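Local coordinates for uncharacterized protein (Staphylococcus aureus subsp. aureus Mu50, PDB 4EBG), which is of unknown function but is a secreted protein of the DUF4467 family with a cystatin-like fold, at residues E12-N17 with T29-E34; E34-H39 with I49-Y54; V40-K45 with K85-D90. One frame throughout, in Å; residues are numbered along the deposited sequence.

Interaction 1: residues E12-N17 with T29-E34. With PO4 (phosphate ion), chain D.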
loop_
_atom_site.group_PDB
_atom_site.type_symbol
_atom_site.label_atom_id
_atom_site.label_comp_id
_atom_site.label_asym_id
_atom_site.label_seq_id
_atom_site.Cartn_x
_atom_site.Cartn_y
_atom_site.Cartn_z
ATOM N N GLU B 12 9.501 -7.817 4.612
ATOM C CA GLU B 12 8.089 -7.563 4.766
ATOM C C GLU B 12 7.787 -6.110 4.354
ATOM O O GLU B 12 6.795 -5.866 3.691
ATOM C CB GLU B 12 7.653 -7.846 6.204
ATOM C CG GLU B 12 6.198 -7.654 6.436
ATOM C CD GLU B 12 5.313 -8.649 5.732
ATOM O OE1 GLU B 12 5.802 -9.712 5.290
ATOM O OE2 GLU B 12 4.094 -8.355 5.662
ATOM N N GLN B 13 8.616 -5.160 4.778
ATOM C CA GLN B 13 8.388 -3.797 4.424
ATOM C C GLN B 13 8.381 -3.641 2.915
ATOM O O GLN B 13 7.533 -2.931 2.336
ATOM C CB GLN B 13 9.461 -2.877 5.016
ATOM C CG GLN B 13 9.163 -1.370 4.759
ATOM C CD GLN B 13 8.048 -0.834 5.573
ATOM O OE1 GLN B 13 8.070 -1.005 6.770
ATOM N NE2 GLN B 13 7.091 -0.140 4.966
ATOM N N ASN B 14 9.351 -4.240 2.241
ATOM C CA ASN B 14 9.401 -4.122 0.785
ATOM C C ASN B 14 8.190 -4.791 0.106
ATOM O O ASN B 14 7.691 -4.270 -0.885
ATOM C CB ASN B 14 10.726 -4.664 0.262
ATOM C CG ASN B 14 11.822 -3.642 0.348
ATOM O OD1 ASN B 14 11.679 -2.571 -0.192
ATOM N ND2 ASN B 14 12.920 -3.949 1.031
ATOM N N GLN B 15 7.756 -5.938 0.618
ATOM C CA GLN B 15 6.599 -6.627 0.068
ATOM C C GLN B 15 5.387 -5.740 0.181
ATOM O O GLN B 15 4.608 -5.589 -0.774
ATOM C CB GLN B 15 6.372 -7.962 0.778
ATOM C CG GLN B 15 7.350 -9.060 0.359
ATOM C CD GLN B 15 7.179 -10.330 1.152
ATOM O OE1 GLN B 15 6.879 -10.293 2.338
ATOM N NE2 GLN B 15 7.386 -11.459 0.506
HETATM N N MSE B 16 5.153 -5.165 1.358
HETATM C CA MSE B 16 4.005 -4.271 1.517
HETATM C C MSE B 16 4.118 -3.018 0.674
HETATM O O MSE B 16 3.168 -2.580 0.082
HETATM C CB MSE B 16 3.838 -3.900 2.991
HETATM C CG MSE B 16 3.412 -5.095 3.857
HETATM SE SE MSE B 16 2.942 -4.584 5.640
HETATM C CE MSE B 16 4.644 -3.976 6.087
ATOM N N ASN B 17 5.332 -2.457 0.587
ATOM C CA ASN B 17 5.490 -1.230 -0.209
ATOM C C ASN B 17 5.240 -1.527 -1.683
ATOM O O ASN B 17 4.722 -0.670 -2.375
ATOM C CB ASN B 17 6.885 -0.604 -0.062
ATOM C CG ASN B 17 7.091 0.125 1.239
ATOM O OD1 ASN B 17 6.339 -0.011 2.208
ATOM N ND2 ASN B 17 8.147 0.945 1.256
ATOM N N THR B 29 10.002 1.219 -3.401
ATOM C CA THR B 29 9.941 -0.253 -3.343
ATOM C C THR B 29 11.261 -1.021 -3.241
ATOM O O THR B 29 11.280 -2.246 -3.304
ATOM C CB THR B 29 9.116 -0.781 -4.514
ATOM O OG1 THR B 29 9.813 -0.465 -5.713
ATOM C CG2 THR B 29 7.719 -0.127 -4.549
ATOM N N ASP B 30 12.338 -0.280 -3.024
ATOM C CA ASP B 30 13.702 -0.800 -2.908
ATOM C C ASP B 30 14.344 -0.246 -1.654
ATOM O O ASP B 30 15.402 0.410 -1.680
ATOM C CB ASP B 30 14.548 -0.539 -4.176
ATOM C CG ASP B 30 14.700 0.910 -4.528
ATOM O OD1 ASP B 30 13.887 1.795 -4.141
ATOM O OD2 ASP B 30 15.687 1.180 -5.278
ATOM N N ILE B 31 13.700 -0.528 -0.527
ATOM C CA ILE B 31 14.134 -0.046 0.764
ATOM C C ILE B 31 15.343 -0.891 1.185
ATOM O O ILE B 31 15.265 -2.125 1.166
ATOM C CB ILE B 31 13.025 -0.140 1.830
ATOM C CG1 ILE B 31 11.743 0.614 1.400
ATOM C CG2 ILE B 31 13.531 0.316 3.188
ATOM C CD1 ILE B 31 11.928 2.099 1.170
ATOM N N LYS B 32 16.398 -0.202 1.607
ATOM C CA LYS B 32 17.639 -0.877 2.013
ATOM C C LYS B 32 18.019 -0.486 3.441
ATOM O O LYS B 32 18.007 0.664 3.787
ATOM C CB LYS B 32 18.758 -0.489 1.061
ATOM C CG LYS B 32 18.526 -0.915 -0.395
ATOM C CD LYS B 32 19.480 -0.285 -1.374
ATOM C CE LYS B 32 19.137 1.152 -1.786
ATOM N NZ LYS B 32 17.949 1.273 -2.725
ATOM N N GLN B 33 18.426 -1.489 4.208
ATOM C CA GLN B 33 18.841 -1.275 5.591
ATOM C C GLN B 33 19.953 -0.218 5.699
ATOM O O GLN B 33 19.966 0.584 6.619
ATOM C CB GLN B 33 19.256 -2.600 6.215
ATOM C CG GLN B 33 19.720 -2.489 7.654
ATOM C CD GLN B 33 20.059 -3.859 8.238
ATOM O OE1 GLN B 33 19.663 -4.861 7.700
ATOM N NE2 GLN B 33 20.763 -3.877 9.381
ATOM N N GLU B 34 20.920 -0.242 4.785
ATOM C CA GLU B 34 22.077 0.646 4.870
ATOM C C GLU B 34 21.740 2.111 4.548
ATOM O O GLU B 34 22.532 2.971 4.790
ATOM C CB GLU B 34 23.210 0.188 3.964
ATOM C CG GLU B 34 22.921 0.337 2.465
ATOM C CD GLU B 34 22.365 -0.923 1.800
ATOM O OE1 GLU B 34 21.755 -1.782 2.532
ATOM O OE2 GLU B 34 22.546 -1.048 0.535
HETATM P P PO4 D . 18.509 4.828 -3.956
HETATM O O1 PO4 D . 18.387 6.198 -3.285
HETATM O O2 PO4 D . 19.962 4.560 -3.944
HETATM O O3 PO4 D . 17.678 3.859 -3.130
HETATM O O4 PO4 D . 17.950 5.019 -5.393
HETATM O O HOH W 1 9.495 -4.301 -3.247
#

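Interaction 2: residues E34-H39 with I49-Y54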
loop_
_atom_site.group_PDB
_atom_site.type_symbol
_atom_site.label_atom_id
_atom_site.label_comp_id
_atom_site.label_asym_id
_atom_site.label_seq_id
_atom_site.Cartn_x
_atom_site.Cartn_y
_atom_site.Cartn_z
ATOM N N GLU B 34 20.920 -0.242 4.785
ATOM C CA GLU B 34 22.077 0.646 4.870
ATOM C C GLU B 34 21.740 2.111 4.548
ATOM O O GLU B 34 22.532 2.971 4.790
ATOM C CB GLU B 34 23.210 0.188 3.964
ATOM C CG GLU B 34 22.921 0.337 2.465
ATOM C CD GLU B 34 22.365 -0.923 1.800
ATOM O OE1 GLU B 34 21.755 -1.782 2.532
ATOM O OE2 GLU B 34 22.546 -1.048 0.535
ATOM N N ASP B 35 20.538 2.376 4.071
ATOM C CA ASP B 35 20.031 3.722 3.842
ATOM C C ASP B 35 18.909 4.077 4.823
ATOM O O ASP B 35 18.182 5.072 4.629
ATOM C CB ASP B 35 19.517 3.855 2.419
ATOM C CG ASP B 35 20.601 3.730 1.374
ATOM O OD1 ASP B 35 21.784 4.003 1.686
ATOM O OD2 ASP B 35 20.255 3.367 0.243
ATOM N N SER B 36 18.742 3.259 5.864
ATOM C CA SER B 36 17.617 3.374 6.781
ATOM C C SER B 36 18.164 3.431 8.214
ATOM O O SER B 36 19.393 3.294 8.431
ATOM C CB SER B 36 16.693 2.197 6.587
ATOM O OG SER B 36 16.199 2.129 5.243
ATOM N N ASN B 37 17.268 3.606 9.169
ATOM C CA ASN B 37 17.563 3.499 10.575
ATOM C C ASN B 37 16.878 2.282 11.138
ATOM O O ASN B 37 15.708 2.033 10.870
ATOM C CB ASN B 37 17.129 4.760 11.289
ATOM C CG ASN B 37 17.923 5.953 10.861
ATOM O OD1 ASN B 37 19.096 5.816 10.458
ATOM N ND2 ASN B 37 17.324 7.136 10.987
ATOM N N THR B 38 17.585 1.455 11.927
ATOM C CA THR B 38 17.084 0.265 12.545
ATOM C C THR B 38 17.445 0.219 14.011
ATOM O O THR B 38 18.613 0.453 14.375
ATOM C CB THR B 38 17.627 -1.012 11.848
ATOM O OG1 THR B 38 17.443 -0.894 10.445
ATOM C CG2 THR B 38 16.999 -2.256 12.371
ATOM N N HIS B 39 16.473 -0.066 14.866
ATOM C CA HIS B 39 16.689 -0.293 16.275
ATOM C C HIS B 39 15.965 -1.549 16.719
ATOM O O HIS B 39 14.812 -1.776 16.328
ATOM C CB HIS B 39 16.210 0.871 17.132
ATOM C CG HIS B 39 17.028 2.115 16.967
ATOM N ND1 HIS B 39 16.835 2.999 15.938
ATOM C CD2 HIS B 39 18.061 2.610 17.702
ATOM C CE1 HIS B 39 17.703 3.994 16.045
ATOM N NE2 HIS B 39 18.433 3.803 17.126
ATOM N N ILE B 49 11.993 0.501 12.425
ATOM C CA ILE B 49 12.733 0.971 11.299
ATOM C C ILE B 49 12.252 2.338 10.882
ATOM O O ILE B 49 11.082 2.645 10.995
ATOM C CB ILE B 49 12.749 -0.019 10.104
ATOM C CG1 ILE B 49 11.358 -0.193 9.521
ATOM C CG2 ILE B 49 13.399 -1.341 10.558
ATOM C CD1 ILE B 49 11.353 -1.096 8.252
ATOM N N GLY B 50 13.169 3.133 10.363
ATOM C CA GLY B 50 12.896 4.419 9.776
ATOM C C GLY B 50 13.405 4.374 8.341
ATOM O O GLY B 50 14.575 4.135 8.103
ATOM N N ILE B 51 12.520 4.681 7.383
ATOM C CA ILE B 51 12.821 4.447 6.002
ATOM C C ILE B 51 12.362 5.615 5.142
ATOM O O ILE B 51 11.473 6.382 5.515
ATOM C CB ILE B 51 12.131 3.138 5.498
ATOM C CG1 ILE B 51 10.615 3.259 5.441
ATOM C CG2 ILE B 51 12.577 1.933 6.283
ATOM C CD1 ILE B 51 9.891 2.207 4.697
ATOM N N GLN B 52 12.939 5.690 3.958
ATOM C CA GLN B 52 12.480 6.639 2.938
ATOM C C GLN B 52 11.258 6.058 2.222
ATOM O O GLN B 52 11.357 5.341 1.253
ATOM C CB GLN B 52 13.571 6.955 1.915
ATOM C CG GLN B 52 13.153 8.082 0.955
ATOM C CD GLN B 52 14.054 8.187 -0.275
ATOM O OE1 GLN B 52 15.102 7.539 -0.404
ATOM N NE2 GLN B 52 13.611 8.948 -1.207
ATOM N N LEU B 53 10.066 6.305 2.763
ATOM C CA LEU B 53 8.849 5.658 2.287
ATOM C C LEU B 53 8.484 6.117 0.892
ATOM O O LEU B 53 7.906 5.357 0.145
ATOM C CB LEU B 53 7.718 5.971 3.263
ATOM C CG LEU B 53 6.330 5.444 2.961
ATOM C CD1 LEU B 53 6.330 3.871 2.847
ATOM C CD2 LEU B 53 5.354 5.917 4.062
ATOM N N TYR B 54 8.765 7.372 0.589
ATOM C CA TYR B 54 8.396 7.964 -0.689
ATOM C C TYR B 54 9.598 8.256 -1.545
ATOM O O TYR B 54 10.590 8.804 -1.081
ATOM C CB TYR B 54 7.581 9.204 -0.444
ATOM C CG TYR B 54 6.331 8.982 0.350
ATOM C CD1 TYR B 54 5.208 8.416 -0.245
ATOM C CD2 TYR B 54 6.263 9.334 1.694
ATOM C CE1 TYR B 54 4.046 8.239 0.486
ATOM C CE2 TYR B 54 5.117 9.156 2.431
ATOM C CZ TYR B 54 4.018 8.590 1.822
ATOM O OH TYR B 54 2.883 8.407 2.576
HETATM O O HOH W 2 15.351 4.163 3.577
#

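Interaction 3: residues V40-K45 with K85-D90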
loop_
_atom_site.group_PDB
_atom_site.type_symbol
_atom_site.label_atom_id
_atom_site.label_comp_id
_atom_site.label_asym_id
_atom_site.label_seq_id
_atom_site.Cartn_x
_atom_site.Cartn_y
_atom_site.Cartn_z
ATOM N N VAL B 40 16.610 -2.384 17.531
ATOM C CA VAL B 40 16.026 -3.587 18.095
ATOM C C VAL B 40 15.842 -3.401 19.596
ATOM O O VAL B 40 16.738 -2.862 20.285
ATOM C CB VAL B 40 16.910 -4.831 17.833
ATOM C CG1 VAL B 40 16.337 -6.083 18.471
ATOM C CG2 VAL B 40 17.161 -4.998 16.347
ATOM N N TYR B 41 14.696 -3.870 20.103
ATOM C CA TYR B 41 14.329 -3.777 21.496
ATOM C C TYR B 41 13.900 -5.125 22.003
ATOM O O TYR B 41 13.499 -6.003 21.251
ATOM C CB TYR B 41 13.206 -2.753 21.713
ATOM C CG TYR B 41 13.552 -1.412 21.186
ATOM C CD1 TYR B 41 14.238 -0.495 21.995
ATOM C CD2 TYR B 41 13.262 -1.027 19.868
ATOM C CE1 TYR B 41 14.632 0.788 21.497
ATOM C CE2 TYR B 41 13.640 0.219 19.414
ATOM C CZ TYR B 41 14.357 1.107 20.201
ATOM O OH TYR B 41 14.742 2.319 19.680
ATOM N N LYS B 42 13.878 -5.210 23.323
ATOM C CA LYS B 42 13.344 -6.372 24.050
ATOM C C LYS B 42 13.900 -7.669 23.494
ATOM O O LYS B 42 13.202 -8.636 23.263
ATOM C CB LYS B 42 11.802 -6.285 24.153
ATOM C CG LYS B 42 11.365 -5.144 25.145
ATOM C CD LYS B 42 9.906 -5.100 25.471
ATOM C CE LYS B 42 9.526 -3.852 26.228
ATOM N NZ LYS B 42 8.076 -3.898 26.648
ATOM N N ASP B 43 15.223 -7.626 23.269
ATOM C CA ASP B 43 16.041 -8.738 22.796
ATOM C C ASP B 43 15.475 -9.385 21.553
ATOM O O ASP B 43 15.578 -10.592 21.365
ATOM C CB ASP B 43 16.301 -9.756 23.915
ATOM C CG ASP B 43 17.526 -10.647 23.651
ATOM O OD1 ASP B 43 18.466 -10.342 22.857
ATOM O OD2 ASP B 43 17.576 -11.697 24.289
ATOM N N GLY B 44 14.958 -8.542 20.660
ATOM C CA GLY B 44 14.492 -8.978 19.369
ATOM C C GLY B 44 12.984 -9.034 19.204
ATOM O O GLY B 44 12.531 -9.314 18.106
ATOM N N LYS B 45 12.212 -8.741 20.236
ATOM C CA LYS B 45 10.774 -8.891 20.162
ATOM C C LYS B 45 10.155 -7.732 19.369
ATOM O O LYS B 45 9.127 -7.912 18.738
ATOM C CB LYS B 45 10.128 -8.975 21.550
ATOM C CG LYS B 45 10.350 -10.275 22.254
ATOM C CD LYS B 45 9.355 -10.466 23.382
ATOM C CE LYS B 45 9.509 -9.442 24.469
ATOM N NZ LYS B 45 9.168 -10.027 25.811
ATOM N N LYS B 85 11.857 6.419 22.152
ATOM C CA LYS B 85 12.092 7.357 23.262
ATOM C C LYS B 85 12.153 6.664 24.603
ATOM O O LYS B 85 12.912 7.004 25.496
ATOM C CB LYS B 85 10.973 8.448 23.235
ATOM C CG LYS B 85 11.042 9.375 24.421
ATOM C CD LYS B 85 10.036 10.495 24.291
ATOM C CE LYS B 85 8.609 10.071 24.294
ATOM N NZ LYS B 85 8.136 9.572 25.611
ATOM N N ASP B 86 11.255 5.705 24.724
ATOM C CA ASP B 86 10.916 5.106 26.011
ATOM C C ASP B 86 11.704 3.872 26.352
ATOM O O ASP B 86 11.602 3.402 27.486
ATOM C CB ASP B 86 9.428 4.775 26.069
ATOM C CG ASP B 86 8.553 5.973 26.197
ATOM O OD1 ASP B 86 9.069 7.112 26.278
ATOM O OD2 ASP B 86 7.307 5.779 26.194
ATOM N N HIS B 87 12.481 3.313 25.404
ATOM C CA HIS B 87 13.177 2.030 25.632
ATOM C C HIS B 87 14.646 2.124 25.231
ATOM O O HIS B 87 14.974 2.881 24.314
ATOM C CB HIS B 87 12.515 0.913 24.814
ATOM C CG HIS B 87 11.070 0.665 25.136
ATOM N ND1 HIS B 87 10.060 1.379 24.544
ATOM C CD2 HIS B 87 10.475 -0.175 26.003
ATOM C CE1 HIS B 87 8.904 0.983 25.027
ATOM N NE2 HIS B 87 9.131 0.033 25.898
ATOM N N LYS B 88 15.461 1.279 25.842
ATOM C CA LYS B 88 16.860 1.170 25.548
ATOM C C LYS B 88 17.055 0.080 24.490
ATOM O O LYS B 88 16.667 -1.052 24.661
ATOM C CB LYS B 88 17.678 0.822 26.804
ATOM C CG LYS B 88 19.189 0.765 26.552
ATOM C CD LYS B 88 19.991 0.644 27.850
ATOM C CE LYS B 88 20.117 -0.798 28.279
ATOM N NZ LYS B 88 20.523 -0.976 29.696
ATOM N N ALA B 89 17.675 0.431 23.367
ATOM C CA ALA B 89 17.891 -0.481 22.267
ATOM C C ALA B 89 18.983 -1.472 22.603
ATOM O O ALA B 89 19.964 -1.163 23.275
ATOM C CB ALA B 89 18.209 0.259 20.995
ATOM N N ASP B 90 18.790 -2.662 22.060
ATOM C CA ASP B 90 19.824 -3.682 22.050
ATOM C C ASP B 90 20.768 -3.635 20.838
ATOM O O ASP B 90 21.803 -4.270 20.810
ATOM C CB ASP B 90 19.186 -5.074 22.011
ATOM C CG ASP B 90 18.225 -5.296 23.112
ATOM O OD1 ASP B 90 18.639 -5.186 24.288
ATOM O OD2 ASP B 90 17.054 -5.552 22.804
HETATM O O HOH W 3 15.904 3.904 21.445
HETATM O O HOH W 4 14.758 -2.982 24.989
#

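Interaction 1: residues E12-N17 with T29-E34
Asn14 reaches across from the helix and grips the backbone of Ile31 with both ends of its amide. Ile31 N donates to Asn14 OD1 at 2.9 Å, in the carbonyl plane and on a lone pair. Asn14 ND2 donates to Ile31 O at 3.0 Å. That second bond is nearly straight, 173° at the hydrogen, and Ile31 O lies almost in the amide plane of Asn14. Two bonds to one residue fix the rotation of the amide. A further weak bond from Asn14 ND2 goes back to Tyr10 O. CG of Asn14 sits anti to its carbonyl carbon (chi1 -83°), which carries the amide out to the loop.

The tighter part is where Ile31 meets Asn17, both buried. Their side chains cross at about a right angle, with Ile31 CG1 3.6 Å from Asn17 ND2. Gln13 NE2 donates to Asn17 OD1 at 2.9 Å, and Asn17 ND2 bonds to Lys28 O. Both polar ends of this buried amide are therefore satisfied. In the cystatin-like fold a long helix packs on an antiparallel sheet. Here the 29-34 loop runs beside helix 3-23 on its way to strand 37-41. Ile31, Gln13 and Asn17 all touch Ile51 of strand 46-52, while Val23 of the second subunit packs on Gln13 and Asn17.

Toward Thr29 and Asp30 the contact opens to solvent. Thr29 adds CG2, 3.7 Å from Asn17 O. A water donates to both Asn14 O and Thr29 O. Lys32 turns away from the helix, its chain bent at chi3 and chi4. Its NZ donates to Asp30 O and, at 2.6 Å, to O3 of a phosphate ion, probably from the crystallisation liquor. Lys28 binds the same phosphate and pairs with Asp30 OD1.

Interaction 2: residues E34-H39 with I49-Y54
Asn37 and Gly50 face each other as an antiparallel hydrogen-bonded pair. Asn37 N donates to Gly50 O at 2.9 Å, and Gly50 N returns a bond to Asn37 O at 2.8 Å. A CA-H...O contact adds to these, with Ile49 CA 3.2 Å from Asn37 O. That oxygen thus receives one N-H and one C-H from successive residues. Thr38 and Ile49 follow as a non-hydrogen-bonded pair.

The two strands form the beta hairpin 37-41 and 46-52, in the middle of the five-stranded antiparallel sheet of the cystatin-like fold. The short segments run at 168° to each other. Beyond the hairpin, Thr38 bonds to Asp93 through the backbone, and Ile49 to Phe63.

Apolar contact is light and lies on the face of Thr38 and Ile49, which helix 3-23 covers. These two side chains lie side by side and point the same way. Ile49 CG2 comes 4.1 Å from Thr38 CG2. The Thr38 hydroxyl bonds to Tyr10 OH of the helix. CG1 of Ile49 stands between its own backbone N and carbonyl carbon (chi1 65°), and the longer branch leads off toward Gln13; Ile49 also packs on Tyr10.

Ser36 and Asn37 have polar partners beyond the two strands. Ser36 OG bonds to Lys32 O. It also accepts from a water at 2.8 Å, and this water in turn accepts from Gln52 N. Ile51 CG2 packs against Ser36, 3.8 Å from Ser36 OG. On the other face, Asn37 OD1 bonds to Val96 N and Asn37 ND2 to Tyr62 OH.

Interaction 3: residues V40-K45 with K85-D90
Asp90 meets the end of strand 37-41 and the turn after it with two bonds. Its backbone N donates to Val40 O at 2.7 Å. Its carboxylate oxygen OD2 accepts from Asp43 N at 2.8 Å, and the donor stands above the carboxylate plane, 36° out of it. With chi1 at -55° the Asp90 carboxylate turns beside its own N, and OD2 meets the Asp43 N-H. Lys42 N is close to OD2 but at a poor angle. Lys42 N donates instead to a water 2.9 Å away, and that water donates to Lys88 O. Inside the turn, Gly44 N donates to Tyr41 O. Asp43 OD1 is bonded to Tyr2 OH.

A second water joins Tyr41 OH, at 2.6 Å, to His87 O. The Tyr41 side chain crosses that of His87 at about a right angle, with Tyr41 CD1 3.6 Å from His87 CB. His87 O also lies at the edge of the ring, near its plane. Ala89 CB touches Tyr41 CE1 at 3.7 Å. His87 ND1 bonds to Tyr83 O, and Lys42 CE passes 3.8 Å from His87 CD2.

The contact joins the turn end of the hairpin of strands 37-41 and 46-52 to the link between helix 80-86 and strand 91-94. Val40 also bonds to Tyr91 through the backbone, where that strand joins the sheet. Tyr83 of the helix stacks on His87 and meets Tyr41 edge-to-face.

Interactions 1 and 2 touch, with centres about 9 Å apart. Ile31 and Gln13 of interaction 1 pack on Ile49, Ile51 and Gln52 of interaction 2, and the two share Glu34. Interaction 1 closes before interaction 2 opens, so the chain passes from helix 3-23 through the 29-34 loop into the hairpin. Interaction 3 shares strand 37-41 with interaction 2, centres about 16 Å apart, and their segments alternate along the chain. Its centre is about 21 Å from that of interaction 1, on the opposite side of the chain's centre. Together they join the long helix, the hairpin and the link into strand 91-94 within one cystatin-like fold.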